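Local coordinates for protein glycoside Hydrolase Family 43_12 (Metagenome, PDB 7JVH) that probably hydrolyses glycosidic bonds in plant cell-wall polysaccharides or oligosaccharides such as those containing xylose or arabinose, as a family 43 glycoside hydrolase, at residues Tyr73-Ser78 with Ile95-Ile100. Sequence-based numbering, arbitrary orientation.
Sequences YYLVNS and INWVQI
The nearest CA atoms across the pair, those of Leu-75 and Trp-97, are still 9.0 Å apart, because 73-76 and 98-100 belong to the second and fourth strands of one four-stranded antiparallel sheet. Strand 85-91 lies between them and pairs with both, so the segments meet through side chains that reach over it, one bridge on each face of the sheet. The sheet is a blade of the five-bladed beta-propeller that defines the family 43 catalytic domain. Trp-97 does most of the bridging. With CG anti to its carbonyl carbon (chi1 -62°), the indole reaches across to strand 72-76 and turns one face to Leu-75. There Leu-75 CD2 makes a CH-pi contact, 4.1 Å from the centroid of the Trp-97 six-membered ring and only 6° off its normal. Leu-75 CB stands above the rim on the same face, 3.6 Å from Trp-97 CZ3, and Tyr-73 CB approaches Trp-97 CH2 obliquely at 4.2 Å. The phenol of Tyr-73 then leads away, its OH bonded to the carbonyl oxygen of Glu-309. The indole also packs on Ile-66, Phe-89 and Ser-91, touching the first and third strands as well. Cut back to an alanine here, the side chain would probably leave a gap between Leu-75, Ile-66 and Phe-89, and Leu-75 CD2 without its ring face. A second, smaller bridge joins Tyr-74 to Ile-100. The Tyr-74 ring, which also meets Phe-135 of the next sheet edge-to-face, receives the isoleucine at its rim: Ile-100 CD1 lies near the ring plane, 3.8 Å from Tyr-74 CE2.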
# COMPACT_ATOMS: atom_id res chain seq x y z
N TYR A 73 -0.59 -18.70 -6.16
CA TYR A 73 -1.34 -17.46 -6.11
C TYR A 73 -0.36 -16.29 -6.06
O TYR A 73 0.70 -16.39 -5.45
CB TYR A 73 -2.25 -17.40 -4.87
CG TYR A 73 -3.33 -18.45 -4.82
CD1 TYR A 73 -4.51 -18.30 -5.55
CD2 TYR A 73 -3.19 -19.61 -4.03
CE1 TYR A 73 -5.50 -19.27 -5.50
CE2 TYR A 73 -4.18 -20.57 -3.99
CZ TYR A 73 -5.33 -20.40 -4.73
OH TYR A 73 -6.31 -21.36 -4.70
N TYR A 74 -0.73 -15.19 -6.71
CA TYR A 74 0.04 -13.94 -6.68
C TYR A 74 -0.89 -12.78 -6.37
O TYR A 74 -1.99 -12.71 -6.89
CB TYR A 74 0.79 -13.72 -8.00
CG TYR A 74 1.77 -14.84 -8.33
CD1 TYR A 74 1.36 -15.96 -9.02
CD2 TYR A 74 3.10 -14.75 -7.95
CE1 TYR A 74 2.24 -16.98 -9.33
CE2 TYR A 74 4.00 -15.76 -8.26
CZ TYR A 74 3.56 -16.88 -8.94
OH TYR A 74 4.43 -17.88 -9.24
N LEU A 75 -0.43 -11.89 -5.48
CA LEU A 75 -1.25 -10.81 -4.96
C LEU A 75 -0.43 -9.54 -4.97
O LEU A 75 0.73 -9.55 -4.56
CB LEU A 75 -1.71 -11.14 -3.54
CG LEU A 75 -2.30 -10.03 -2.67
CD1 LEU A 75 -3.77 -9.76 -2.98
CD2 LEU A 75 -2.09 -10.40 -1.19
N VAL A 76 -1.03 -8.44 -5.45
CA VAL A 76 -0.35 -7.16 -5.59
C VAL A 76 -1.22 -6.00 -5.11
O VAL A 76 -2.44 -6.14 -4.98
CB VAL A 76 0.12 -6.93 -7.03
CG1 VAL A 76 1.09 -8.01 -7.47
CG2 VAL A 76 -1.06 -6.85 -8.00
N ASN A 77 -0.56 -4.86 -4.85
CA ASN A 77 -1.15 -3.67 -4.24
C ASN A 77 -0.64 -2.36 -4.88
O ASN A 77 0.45 -2.32 -5.48
CB ASN A 77 -0.81 -3.66 -2.75
CG ASN A 77 -1.27 -4.92 -2.02
OD1 ASN A 77 -0.50 -5.86 -1.79
ND2 ASN A 77 -2.55 -4.93 -1.66
N SER A 78 -1.43 -1.30 -4.75
CA SER A 78 -1.03 0.04 -5.12
C SER A 78 0.00 0.55 -4.12
O SER A 78 0.08 0.05 -3.01
CB SER A 78 -2.24 0.98 -5.18
OG SER A 78 -3.04 0.90 -4.03
N ILE A 95 -3.19 -18.04 2.87
CA ILE A 95 -3.02 -17.56 4.27
C ILE A 95 -1.55 -17.24 4.53
O ILE A 95 -1.26 -16.24 5.15
CB ILE A 95 -3.52 -18.61 5.26
CG1 ILE A 95 -4.92 -19.08 4.91
CG2 ILE A 95 -3.44 -18.08 6.68
CD1 ILE A 95 -5.98 -18.43 5.72
N ASN A 96 -0.66 -18.10 4.06
CA ASN A 96 0.78 -17.90 4.29
C ASN A 96 1.39 -17.29 3.04
O ASN A 96 1.49 -17.97 2.03
CB ASN A 96 1.44 -19.20 4.76
CG ASN A 96 0.68 -19.81 5.91
OD1 ASN A 96 0.81 -19.38 7.04
ND2 ASN A 96 -0.14 -20.79 5.62
N TRP A 97 1.80 -16.04 3.16
CA TRP A 97 2.34 -15.30 2.00
C TRP A 97 3.82 -14.95 2.18
O TRP A 97 4.23 -14.64 3.29
CB TRP A 97 1.54 -14.02 1.83
CG TRP A 97 0.09 -14.23 1.54
CD1 TRP A 97 -0.92 -14.34 2.44
CD2 TRP A 97 -0.51 -14.29 0.25
NE1 TRP A 97 -2.11 -14.47 1.79
CE2 TRP A 97 -1.89 -14.45 0.44
CE3 TRP A 97 -0.01 -14.23 -1.05
CZ2 TRP A 97 -2.78 -14.56 -0.61
CZ3 TRP A 97 -0.89 -14.34 -2.10
CH2 TRP A 97 -2.25 -14.50 -1.88
N VAL A 98 4.55 -15.06 1.09
CA VAL A 98 5.94 -14.62 0.97
C VAL A 98 5.98 -13.49 -0.06
O VAL A 98 5.47 -13.64 -1.18
CB VAL A 98 6.86 -15.79 0.50
CG1 VAL A 98 8.30 -15.34 0.34
CG2 VAL A 98 6.78 -16.95 1.47
N GLN A 99 6.56 -12.35 0.32
CA GLN A 99 6.84 -11.26 -0.62
C GLN A 99 8.01 -11.70 -1.50
O GLN A 99 9.11 -11.93 -0.99
CB GLN A 99 7.15 -9.93 0.07
CG GLN A 99 7.39 -8.79 -0.91
CD GLN A 99 7.22 -7.38 -0.33
OE1 GLN A 99 7.14 -7.20 0.86
NE2 GLN A 99 7.17 -6.38 -1.22
N ILE A 100 7.75 -11.84 -2.81
CA ILE A 100 8.75 -12.27 -3.78
C ILE A 100 9.45 -11.09 -4.46
O ILE A 100 10.42 -11.28 -5.20
CB ILE A 100 8.17 -13.23 -4.84
CG1 ILE A 100 7.11 -12.54 -5.71
CG2 ILE A 100 7.57 -14.45 -4.15
CD1 ILE A 100 6.56 -13.42 -6.81